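L-ornithine N(5)-monooxygenase (Pseudomonas aeruginosa, PDB 3S5W) catalyses the FAD- and NADPH-dependent N5-hydroxylation of L-ornithine with molecular oxygen, the first step in making the hydroxamate siderophore pyoverdin. Local coordinates at residues T76-S79 with Q80-L83; G235-S238 with A239-F243; R288-A291 with E292-L296; R298-H301 with N302-Y305. All coordinates share one frame; numbering follows the deposited sequence.

Interaction 1 (T76-S79 with Q80-L83); sequences TLVS and QSEL. With FAD (flavin-adenine dinucleotide), chain C.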
# COMPACT_ATOMS: atom_id res chain seq x y z
N THR A 76 4.42 -9.22 4.41
CA THR A 76 4.98 -9.39 3.06
C THR A 76 6.51 -9.29 3.05
O THR A 76 7.12 -9.36 1.97
CB THR A 76 4.44 -8.36 2.05
OG1 THR A 76 4.94 -7.03 2.35
CG2 THR A 76 2.91 -8.38 2.00
N LEU A 77 7.11 -9.14 4.24
CA LEU A 77 8.56 -8.86 4.31
C LEU A 77 9.38 -10.15 4.21
O LEU A 77 10.05 -10.57 5.16
CB LEU A 77 8.91 -8.04 5.56
CG LEU A 77 8.25 -6.65 5.64
CD1 LEU A 77 8.45 -5.97 7.03
CD2 LEU A 77 8.82 -5.75 4.52
N VAL A 78 9.31 -10.77 3.04
CA VAL A 78 10.05 -12.00 2.80
C VAL A 78 11.51 -11.65 2.53
O VAL A 78 11.85 -10.48 2.25
CB VAL A 78 9.46 -12.86 1.63
CG1 VAL A 78 8.02 -13.25 1.94
CG2 VAL A 78 9.49 -12.10 0.31
N SER A 79 12.36 -12.66 2.62
CA SER A 79 13.80 -12.49 2.46
C SER A 79 14.16 -11.76 1.13
O SER A 79 14.95 -10.83 1.14
CB SER A 79 14.49 -13.87 2.59
OG SER A 79 15.83 -13.77 2.20
N GLN A 80 13.56 -12.18 0.01
CA GLN A 80 13.70 -11.42 -1.26
C GLN A 80 12.53 -10.44 -1.48
O GLN A 80 11.49 -10.77 -2.11
CB GLN A 80 13.90 -12.34 -2.50
CG GLN A 80 13.95 -11.59 -3.88
CD GLN A 80 15.13 -10.61 -4.00
OE1 GLN A 80 16.27 -10.96 -3.69
NE2 GLN A 80 14.85 -9.38 -4.45
N SER A 81 12.72 -9.23 -0.94
CA SER A 81 11.75 -8.17 -1.13
C SER A 81 12.52 -6.85 -1.14
O SER A 81 12.77 -6.25 -0.10
CB SER A 81 10.65 -8.22 -0.07
OG SER A 81 11.16 -8.24 1.25
N GLU A 82 12.94 -6.46 -2.34
CA GLU A 82 13.65 -5.22 -2.59
C GLU A 82 12.67 -4.06 -2.73
O GLU A 82 11.63 -4.20 -3.37
CB GLU A 82 14.45 -5.38 -3.89
CG GLU A 82 15.59 -4.40 -4.06
CD GLU A 82 16.48 -4.75 -5.25
OE1 GLU A 82 16.07 -4.51 -6.42
OE2 GLU A 82 17.58 -5.27 -5.01
N LEU A 83 13.01 -2.91 -2.18
CA LEU A 83 12.24 -1.70 -2.36
C LEU A 83 12.16 -1.37 -3.86
O LEU A 83 13.12 -1.52 -4.53
CB LEU A 83 12.91 -0.57 -1.60
CG LEU A 83 12.18 0.74 -1.31
CD1 LEU A 83 11.06 0.54 -0.36
CD2 LEU A 83 13.12 1.81 -0.81
PA FAD C . -0.18 2.25 4.44
O1A FAD C . -0.97 1.14 3.87
O2A FAD C . 1.34 2.05 4.45
O5B FAD C . -0.65 2.54 5.97
C5B FAD C . -2.02 2.56 6.28
C4B FAD C . -2.07 2.41 7.79
O4B FAD C . -3.41 2.56 8.18
C3B FAD C . -1.65 1.01 8.22
O3B FAD C . -0.55 1.08 9.11
C2B FAD C . -2.89 0.41 8.88
O2B FAD C . -2.59 -0.30 10.08
C1B FAD C . -3.68 1.64 9.23
N9A FAD C . -5.13 1.49 9.23
C8A FAD C . -5.94 0.98 8.21
N7A FAD C . -7.24 1.11 8.62
C5A FAD C . -7.24 1.71 9.84
C6A FAD C . -8.27 2.08 10.70
N6A FAD C . -9.55 2.09 10.28
N1A FAD C . -7.94 2.68 11.92
C2A FAD C . -6.63 2.93 12.28
N3A FAD C . -5.60 2.56 11.43
C4A FAD C . -5.91 1.96 10.23
N1 FAD C . 5.47 1.92 -2.62
C2 FAD C . 6.70 2.37 -3.08
O2 FAD C . 6.84 3.53 -3.42
N3 FAD C . 7.78 1.51 -3.15
C4 FAD C . 7.67 0.20 -2.77
O4 FAD C . 8.68 -0.52 -2.81
C4X FAD C . 6.42 -0.27 -2.32
N5 FAD C . 6.28 -1.60 -1.94
C5X FAD C . 5.05 -2.06 -1.51
C6 FAD C . 4.91 -3.41 -1.14
C7 FAD C . 3.69 -3.91 -0.70
C7M FAD C . 3.62 -5.36 -0.33
C8 FAD C . 2.59 -3.06 -0.67
C8M FAD C . 1.24 -3.53 -0.21
C9 FAD C . 2.71 -1.72 -1.04
C9A FAD C . 3.94 -1.20 -1.45
N10 FAD C . 4.08 0.14 -1.83
C10 FAD C . 5.32 0.59 -2.28
C1' FAD C . 2.93 1.09 -1.84
C2' FAD C . 2.45 1.54 -0.44
O2' FAD C . 1.07 1.86 -0.64
C3' FAD C . 3.22 2.78 -0.01
O3' FAD C . 4.65 2.54 0.02
C4' FAD C . 2.81 3.24 1.41
O4' FAD C . 2.83 2.13 2.29
C5' FAD C . 1.47 4.01 1.47
O5' FAD C . 1.42 4.66 2.73
P FAD C . 0.04 4.99 3.50
O1P FAD C . 0.46 5.52 4.85
O2P FAD C . -0.77 5.88 2.60
O3P FAD C . -0.65 3.56 3.64
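The carbonyl oxygen V78 O takes a short hydrogen bond from S81 OG, 2.5 Å away, across a turn of the chain. The hydroxyl lies in the carbonyl plane, with a C=O...donor angle of 147°. Two features put it there: CB of S81 points toward residues 76-79, and chi1 of 53° sets OG between the backbone N and the carbonyl carbon, close against its own main chain. A second link from S81 is weaker, since S81 N is 3.4 Å from S79 O and the N-H...acceptor angle is only 128°. Beside the hydroxyl, V78 CG2 packs against the backbone oxygen Q80 O at 3.4 Å and S81 CB at 4.1 Å. The whole segment is irregular; it belongs to the long loop between strand 61-65 and helix 103-109, and L77 is the centre of an inverse gamma turn. Both ends of this loop segment reach the flavin. T76 presents CB, OG1 and CG2 to one methyl group of the isoalloxazine, OG1 being 3.4 Å from FAD C7M, while that same OG1 is hydrogen-bonded to H73 O and R126 NH1. At the pyrimidine end of the ring system, L83 CD1 lies 3.6 Å from FAD O4. R126, on helix 126-137, also carries a backbone hydrogen bond with S81.

Interaction 2 (G235-S238 with A239-F243); sequences GGQS and AAEAF. With NAP (NADP nicotinamide-adenine-dinucleotide phosphate), chain F.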
# COMPACT_ATOMS: atom_id res chain seq x y z
N GLY A 235 0.19 -12.18 -11.45
CA GLY A 235 1.41 -12.13 -12.26
C GLY A 235 2.18 -10.85 -12.06
O GLY A 235 2.98 -10.50 -12.91
N GLY A 236 1.94 -10.15 -10.94
CA GLY A 236 2.62 -8.92 -10.64
C GLY A 236 3.75 -9.18 -9.67
O GLY A 236 4.12 -10.32 -9.41
N GLN A 237 4.26 -8.10 -9.11
CA GLN A 237 5.44 -8.16 -8.24
C GLN A 237 5.18 -9.06 -7.04
O GLN A 237 6.04 -9.86 -6.68
CB GLN A 237 5.81 -6.73 -7.77
CG GLN A 237 7.06 -6.61 -6.89
CD GLN A 237 8.33 -6.88 -7.65
OE1 GLN A 237 8.36 -6.74 -8.87
NE2 GLN A 237 9.39 -7.27 -6.94
N SER A 238 3.98 -8.97 -6.45
CA SER A 238 3.68 -9.77 -5.26
C SER A 238 3.66 -11.25 -5.58
O SER A 238 4.22 -12.04 -4.83
CB SER A 238 2.38 -9.36 -4.56
OG SER A 238 2.51 -8.07 -4.07
N ALA A 239 3.02 -11.61 -6.71
CA ALA A 239 3.02 -13.03 -7.17
C ALA A 239 4.46 -13.54 -7.39
O ALA A 239 4.81 -14.63 -6.96
CB ALA A 239 2.23 -13.18 -8.44
N ALA A 240 5.27 -12.73 -8.06
CA ALA A 240 6.68 -13.07 -8.32
C ALA A 240 7.47 -13.23 -7.01
O ALA A 240 8.28 -14.15 -6.90
CB ALA A 240 7.34 -11.99 -9.17
N GLU A 241 7.24 -12.35 -6.05
CA GLU A 241 7.97 -12.47 -4.76
C GLU A 241 7.52 -13.71 -3.99
O GLU A 241 8.34 -14.42 -3.44
CB GLU A 241 7.78 -11.20 -3.92
CG GLU A 241 8.62 -10.05 -4.52
CD GLU A 241 8.60 -8.76 -3.70
OE1 GLU A 241 7.84 -8.66 -2.69
OE2 GLU A 241 9.38 -7.82 -4.07
N ALA A 242 6.21 -13.95 -3.96
CA ALA A 242 5.67 -15.18 -3.36
C ALA A 242 6.27 -16.42 -4.01
O ALA A 242 6.73 -17.36 -3.32
CB ALA A 242 4.14 -15.21 -3.47
N PHE A 243 6.28 -16.46 -5.34
CA PHE A 243 6.87 -17.59 -6.01
C PHE A 243 8.33 -17.83 -5.63
O PHE A 243 8.74 -18.96 -5.41
CB PHE A 243 6.80 -17.44 -7.53
CG PHE A 243 7.40 -18.60 -8.27
CD1 PHE A 243 6.68 -19.80 -8.41
CD2 PHE A 243 8.69 -18.51 -8.83
CE1 PHE A 243 7.25 -20.90 -9.09
CE2 PHE A 243 9.27 -19.58 -9.51
CZ PHE A 243 8.53 -20.79 -9.65
PA NAP F . -0.92 -5.54 -9.07
O1A NAP F . 0.19 -4.95 -9.83
O2A NAP F . -2.16 -4.79 -9.13
O5B NAP F . -1.01 -7.06 -9.51
C5B NAP F . -2.24 -7.67 -9.38
C4B NAP F . -2.06 -9.00 -10.08
O4B NAP F . -3.22 -9.71 -9.74
C3B NAP F . -2.03 -8.83 -11.60
O3B NAP F . -1.24 -9.90 -12.09
C2B NAP F . -3.52 -9.06 -11.93
O2B NAP F . -3.68 -9.63 -13.20
C1B NAP F . -3.93 -10.11 -10.88
N9A NAP F . -5.39 -10.06 -10.68
C8A NAP F . -6.13 -9.00 -10.19
N7A NAP F . -7.44 -9.34 -10.17
C5A NAP F . -7.54 -10.59 -10.67
C6A NAP F . -8.64 -11.41 -10.90
N6A NAP F . -9.87 -10.99 -10.64
N1A NAP F . -8.43 -12.65 -11.43
C2A NAP F . -7.18 -13.12 -11.73
N3A NAP F . -6.08 -12.30 -11.50
C4A NAP F . -6.27 -11.06 -11.00
O3 NAP F . -0.50 -5.81 -7.53
PN NAP F . 0.90 -6.25 -6.80
O1N NAP F . 0.53 -6.47 -5.36
O2N NAP F . 1.61 -7.36 -7.51
O5D NAP F . 1.64 -4.83 -6.96
C5D NAP F . 2.96 -4.53 -7.36
C4D NAP F . 3.22 -3.29 -6.51
O4D NAP F . 4.55 -3.09 -6.09
C3D NAP F . 2.86 -1.94 -7.10
O3D NAP F . 1.48 -1.84 -7.39
C2D NAP F . 3.37 -1.04 -5.96
O2D NAP F . 2.44 -0.69 -4.95
C1D NAP F . 4.49 -1.88 -5.34
P2B NAP F . -4.15 -8.81 -14.51
O1X NAP F . -4.61 -9.94 -15.42
O2X NAP F . -2.88 -8.10 -14.95
O3X NAP F . -5.22 -7.82 -14.12
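A239 packs its methyl group against the start of the helix, with CB 3.6 Å from G236 O, the carbonyl of the N-cap residue. A240 N then closes the first helical turn on that same oxygen, 3.0 Å away. E241 is joined to Q237 twice. Its backbone N donates to Q237 O, and its carboxylate oxygen OE2 receives Q237 NE2 at 2.9 Å with an N-H...acceptor angle of 170°. The donor lies above the carboxylate plane, whereas OE2 is almost in the amide plane; the two flat groups stand 85° apart. Q237 reaches this position by bending at chi2 (70°), and its OE1 is taken by D309 N; E241 OE1 forms a salt bridge with R126, which probably favours the charged carboxylate. A242 N continues the helical pattern to S238 O, and F243 N to A239 O at 2.9 Å. The amide of S238 faces the cofactor, S238 N being 3.1 Å from NAP O2N. G235 N holds the ribose oxygen NAP O3B at 2.8 Å. The glycine turn between strand 228-233 and the helix, with S238 N hydrogen-bonded to the pyrophosphate, fits the dinucleotide-binding beta-alpha-beta unit of a Rossmann-type domain, which strand 253-258 completes.

Interaction 3 (R288-A291 with E292-L296); sequences REHA and ERERL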
# COMPACT_ATOMS: atom_id res chain seq x y z
N ARG A 288 -5.62 18.29 -16.25
CA ARG A 288 -6.22 17.68 -17.44
C ARG A 288 -7.67 17.34 -17.25
O ARG A 288 -8.11 17.12 -16.13
CB ARG A 288 -5.46 16.43 -17.91
CG ARG A 288 -4.03 16.69 -18.35
CD ARG A 288 -3.92 17.90 -19.25
NE ARG A 288 -2.66 17.89 -19.98
CZ ARG A 288 -1.96 18.97 -20.28
NH1 ARG A 288 -2.37 20.17 -19.88
NH2 ARG A 288 -0.82 18.86 -20.95
N GLU A 289 -8.41 17.30 -18.36
CA GLU A 289 -9.81 16.86 -18.33
C GLU A 289 -9.85 15.35 -18.13
O GLU A 289 -8.84 14.67 -18.34
CB GLU A 289 -10.54 17.28 -19.60
CG GLU A 289 -10.42 18.77 -19.82
CD GLU A 289 -11.58 19.35 -20.58
OE1 GLU A 289 -12.35 20.10 -19.94
OE2 GLU A 289 -11.72 19.06 -21.79
N HIS A 290 -11.01 14.85 -17.73
CA HIS A 290 -11.14 13.46 -17.29
C HIS A 290 -10.75 12.40 -18.34
O HIS A 290 -10.10 11.41 -17.98
CB HIS A 290 -12.50 13.23 -16.59
CG HIS A 290 -13.45 12.36 -17.36
ND1 HIS A 290 -13.60 11.01 -17.10
CD2 HIS A 290 -14.34 12.65 -18.34
CE1 HIS A 290 -14.52 10.50 -17.91
NE2 HIS A 290 -14.98 11.48 -18.67
N ALA A 291 -11.10 12.61 -19.62
CA ALA A 291 -10.73 11.64 -20.67
C ALA A 291 -9.20 11.54 -20.83
O ALA A 291 -8.65 10.44 -21.03
CB ALA A 291 -11.41 11.99 -22.02
N GLU A 292 -8.54 12.69 -20.73
CA GLU A 292 -7.09 12.77 -20.89
C GLU A 292 -6.34 12.23 -19.66
O GLU A 292 -5.30 11.58 -19.81
CB GLU A 292 -6.67 14.20 -21.19
CG GLU A 292 -5.14 14.44 -21.25
CD GLU A 292 -4.44 13.71 -22.39
OE1 GLU A 292 -5.09 12.99 -23.20
OE2 GLU A 292 -3.20 13.85 -22.47
N ARG A 293 -6.86 12.50 -18.47
CA ARG A 293 -6.34 11.85 -17.24
C ARG A 293 -6.37 10.32 -17.37
O ARG A 293 -5.38 9.65 -17.05
CB ARG A 293 -7.14 12.24 -15.99
CG ARG A 293 -7.04 13.69 -15.52
CD ARG A 293 -7.97 13.85 -14.32
NE ARG A 293 -7.92 15.16 -13.68
CZ ARG A 293 -8.71 15.52 -12.67
NH1 ARG A 293 -9.62 14.67 -12.20
NH2 ARG A 293 -8.61 16.73 -12.14
N GLU A 294 -7.51 9.77 -17.82
CA GLU A 294 -7.64 8.32 -17.96
C GLU A 294 -6.72 7.73 -19.03
O GLU A 294 -6.23 6.61 -18.87
CB GLU A 294 -9.10 7.93 -18.19
CG GLU A 294 -9.95 8.20 -16.92
CD GLU A 294 -11.43 8.38 -17.20
OE1 GLU A 294 -11.88 7.92 -18.27
OE2 GLU A 294 -12.15 8.99 -16.35
N ARG A 295 -6.50 8.48 -20.11
CA ARG A 295 -5.56 8.11 -21.18
C ARG A 295 -4.10 8.02 -20.64
O ARG A 295 -3.40 7.02 -20.89
CB ARG A 295 -5.63 9.09 -22.37
CG ARG A 295 -4.97 8.55 -23.65
CD ARG A 295 -4.55 9.62 -24.67
NE ARG A 295 -3.64 10.65 -24.16
CZ ARG A 295 -2.33 10.49 -23.88
NH1 ARG A 295 -1.73 9.31 -24.01
NH2 ARG A 295 -1.64 11.53 -23.43
N LEU A 296 -3.66 9.07 -19.95
CA LEU A 296 -2.33 9.08 -19.29
C LEU A 296 -2.15 7.89 -18.36
O LEU A 296 -1.12 7.21 -18.40
CB LEU A 296 -2.08 10.40 -18.55
CG LEU A 296 -1.86 11.67 -19.39
CD1 LEU A 296 -2.16 12.92 -18.56
CD2 LEU A 296 -0.43 11.71 -20.02
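H290 and E294 are brought together by an unusual chi1 of 111° in the histidine and by a chi1 of -68° in the glutamate, whose chain then runs extended back along the helix. H290 ND1 donates to E294 OE2 at 2.6 Å. The bond is short but bent, with an N-H...acceptor angle of 137°: the carboxylate oxygen sits at the ring edge, somewhat tilted from its plane, and the nitrogen lies well above the carboxylate plane. Such a bond would tend to favour a protonated imidazole. R288 and E292 run side by side in the same direction and touch through their aliphatic parts, CG to CG at 3.8 Å, while R288 NE stays 4.8 Å from E292 OE2. The E292 carboxylate is instead gripped by R295 in a side-on salt bridge, NE 2.9 Å from OE1 and NH2 3.0 Å from OE2, both on the syn side but tilted from the carboxylate plane. R295 also forms a salt bridge with E299. R293 extends past R288 O toward E395, with which it makes a salt bridge. With E289 as N-cap, the backbone bonds R293 N to E289 O, E294 N to H290 O and R295 N to A291 O, under a surface network of charged side chains, mark the first turns of helix 290-299.

Interaction 4 (R298-H301 with N302-Y305); sequences REYH and NTNY. With NAP (NADP nicotinamide-adenine-dinucleotide phosphate), chain F; ONH (N~5~-hydroxy-L-ornithine), chain E.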
# COMPACT_ATOMS: atom_id res chain seq x y z
N ARG A 298 -3.74 4.95 -18.39
CA ARG A 298 -3.65 3.76 -19.22
C ARG A 298 -2.25 3.66 -19.87
O ARG A 298 -1.63 2.58 -19.84
CB ARG A 298 -4.72 3.84 -20.32
CG ARG A 298 -5.21 2.51 -20.89
CD ARG A 298 -6.73 2.60 -21.27
NE ARG A 298 -7.03 3.77 -22.10
CZ ARG A 298 -7.90 4.74 -21.81
NH1 ARG A 298 -8.64 4.70 -20.70
NH2 ARG A 298 -8.04 5.76 -22.64
N GLU A 299 -1.76 4.77 -20.45
CA GLU A 299 -0.45 4.77 -21.12
C GLU A 299 0.68 4.30 -20.20
O GLU A 299 1.59 3.60 -20.62
CB GLU A 299 -0.11 6.17 -21.65
CG GLU A 299 1.18 6.21 -22.55
CD GLU A 299 1.61 7.63 -22.98
OE1 GLU A 299 0.78 8.57 -22.91
OE2 GLU A 299 2.79 7.82 -23.40
N TYR A 300 0.64 4.74 -18.94
CA TYR A 300 1.73 4.49 -17.99
C TYR A 300 1.38 3.42 -16.95
O TYR A 300 2.03 3.33 -15.91
CB TYR A 300 2.12 5.81 -17.31
CG TYR A 300 2.87 6.77 -18.23
CD1 TYR A 300 4.26 6.67 -18.37
CD2 TYR A 300 2.19 7.75 -18.96
CE1 TYR A 300 4.96 7.53 -19.21
CE2 TYR A 300 2.89 8.63 -19.79
CZ TYR A 300 4.27 8.51 -19.91
OH TYR A 300 4.99 9.36 -20.73
N HIS A 301 0.35 2.63 -17.23
CA HIS A 301 -0.10 1.59 -16.31
C HIS A 301 1.05 0.64 -15.93
O HIS A 301 1.15 0.23 -14.77
CB HIS A 301 -1.25 0.78 -16.95
CG HIS A 301 -2.06 -0.02 -15.97
ND1 HIS A 301 -2.14 -1.40 -16.01
CD2 HIS A 301 -2.88 0.37 -14.97
CE1 HIS A 301 -2.95 -1.83 -15.06
NE2 HIS A 301 -3.41 -0.77 -14.41
N ASN A 302 1.93 0.34 -16.90
CA ASN A 302 3.01 -0.61 -16.70
C ASN A 302 4.24 -0.09 -15.94
O ASN A 302 5.26 -0.78 -15.83
CB ASN A 302 3.43 -1.25 -18.05
CG ASN A 302 4.31 -0.36 -18.87
OD1 ASN A 302 4.22 0.87 -18.79
ND2 ASN A 302 5.22 -0.98 -19.66
N THR A 303 4.16 1.13 -15.44
CA THR A 303 5.19 1.64 -14.49
C THR A 303 4.86 1.14 -13.08
O THR A 303 5.70 1.20 -12.19
CB THR A 303 5.16 3.17 -14.43
OG1 THR A 303 3.85 3.59 -14.01
CG2 THR A 303 5.49 3.77 -15.80
N ASN A 304 3.65 0.63 -12.88
CA ASN A 304 3.23 0.30 -11.52
C ASN A 304 2.34 -0.92 -11.31
O ASN A 304 2.34 -1.47 -10.22
CB ASN A 304 2.58 1.51 -10.85
CG ASN A 304 2.47 1.35 -9.32
OD1 ASN A 304 3.48 1.19 -8.64
ND2 ASN A 304 1.23 1.34 -8.79
N TYR A 305 1.56 -1.32 -12.30
CA TYR A 305 0.57 -2.38 -12.09
C TYR A 305 0.81 -3.54 -13.04
O TYR A 305 1.15 -3.32 -14.22
CB TYR A 305 -0.85 -1.83 -12.35
CG TYR A 305 -1.26 -0.76 -11.36
CD1 TYR A 305 -1.61 -1.12 -10.05
CD2 TYR A 305 -1.34 0.59 -11.74
CE1 TYR A 305 -1.99 -0.17 -9.13
CE2 TYR A 305 -1.73 1.58 -10.81
CZ TYR A 305 -2.06 1.18 -9.50
OH TYR A 305 -2.44 2.09 -8.55
PA NAP F . -0.92 -5.54 -9.07
O1A NAP F . 0.19 -4.95 -9.83
O2A NAP F . -2.16 -4.79 -9.13
O5B NAP F . -1.01 -7.06 -9.51
C5B NAP F . -2.24 -7.67 -9.38
C4B NAP F . -2.06 -9.00 -10.08
O4B NAP F . -3.22 -9.71 -9.74
C3B NAP F . -2.03 -8.83 -11.60
O3B NAP F . -1.24 -9.90 -12.09
C2B NAP F . -3.52 -9.06 -11.93
O2B NAP F . -3.68 -9.63 -13.20
C1B NAP F . -3.93 -10.11 -10.88
N9A NAP F . -5.39 -10.06 -10.68
C8A NAP F . -6.13 -9.00 -10.19
N7A NAP F . -7.44 -9.34 -10.17
C5A NAP F . -7.54 -10.59 -10.67
C6A NAP F . -8.64 -11.41 -10.90
N6A NAP F . -9.87 -10.99 -10.64
N1A NAP F . -8.43 -12.65 -11.43
C2A NAP F . -7.18 -13.12 -11.73
N3A NAP F . -6.08 -12.30 -11.50
C4A NAP F . -6.27 -11.06 -11.00
O3 NAP F . -0.50 -5.81 -7.53
PN NAP F . 0.90 -6.25 -6.80
O1N NAP F . 0.53 -6.47 -5.36
O2N NAP F . 1.61 -7.36 -7.51
O5D NAP F . 1.64 -4.83 -6.96
C5D NAP F . 2.96 -4.53 -7.36
C4D NAP F . 3.22 -3.29 -6.51
O4D NAP F . 4.55 -3.09 -6.09
C3D NAP F . 2.86 -1.94 -7.10
O3D NAP F . 1.48 -1.84 -7.39
C2D NAP F . 3.37 -1.04 -5.96
O2D NAP F . 2.44 -0.69 -4.95
C1D NAP F . 4.49 -1.88 -5.34
P2B NAP F . -4.15 -8.81 -14.51
O1X NAP F . -4.61 -9.94 -15.42
O2X NAP F . -2.88 -8.10 -14.95
O3X NAP F . -5.22 -7.82 -14.12
C ONH E . 9.29 6.09 -8.78
N ONH E . 9.28 4.22 -10.39
O ONH E . 10.51 6.19 -9.09
CA ONH E . 8.53 4.90 -9.30
CB ONH E . 8.18 3.96 -8.14
CD ONH E . 6.99 1.90 -7.53
NE ONH E . 6.19 0.85 -8.10
CG ONH E . 7.33 2.82 -8.67
OZ ONH E . 6.10 -0.34 -7.40
OXT ONH E . 8.66 6.92 -8.06
O HOH W 1 1.10 0.59 -19.75
O HOH W 2 0.53 -3.08 -16.85
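The segment running out of helix 290-299 into the NADP- and substrate-binding loop turns on two carbonyls, each accepting two hydrogen bonds. Y300 O receives T303 OG1 at 2.6 Å, nearly in line with the C=O bond, and T303 N from above the carbonyl plane. The T303 hydroxyl can reach back because chi1 of 59° turns it over its own main chain; its methyl CG2 then meets the edge of the Y300 ring. H301 O likewise accepts Y305 N at 2.9 Å and, from above its plane, N304 N. Over one face of the H301 imidazole lies Y305 CB, 3.6 Å from the ring centroid, a CH-pi contact. The two rings are roughly parallel, 25° between planes, but slid apart, with centroids 5.0 Å away. This folding delivers N304 to both ligands: N304 OD1 accepts ONH NE at 2.8 Å, and N304 O accepts NAP O3D at 3.0 Å. The N304 amide nitrogen also lies over a face of the Y305 ring, whose hydroxyl is hydrogen-bonded to Q419. Y300 and T303 rest on V273 of helix 271-274 and on L424, and the loop leads on to helix 310-326.

How the interactions relate
Interactions 1 and 2 touch directly, with S81 CA 3.8 Å from E241 OE2 and Q80 O 3.8 Å from E241 CG, so the flavin-side loop packs on the helix whose N-terminal end binds NADP. R126 ties them further through polar bonds to both. Interactions 2 and 4 do not touch, their nearest atoms being about 6 Å apart, but both bind NAP: 235-238 holds the pyrophosphate and the adenosine ribose, 302-305 the nicotinamide ribose and the hydroxyornithine. Interactions 3 and 4 use the same helix, 290-299, with centres about 14 Å apart, and their segments adjoin in sequence. Interaction 3 lies on the surface, about 34 Å between centres from interaction 1.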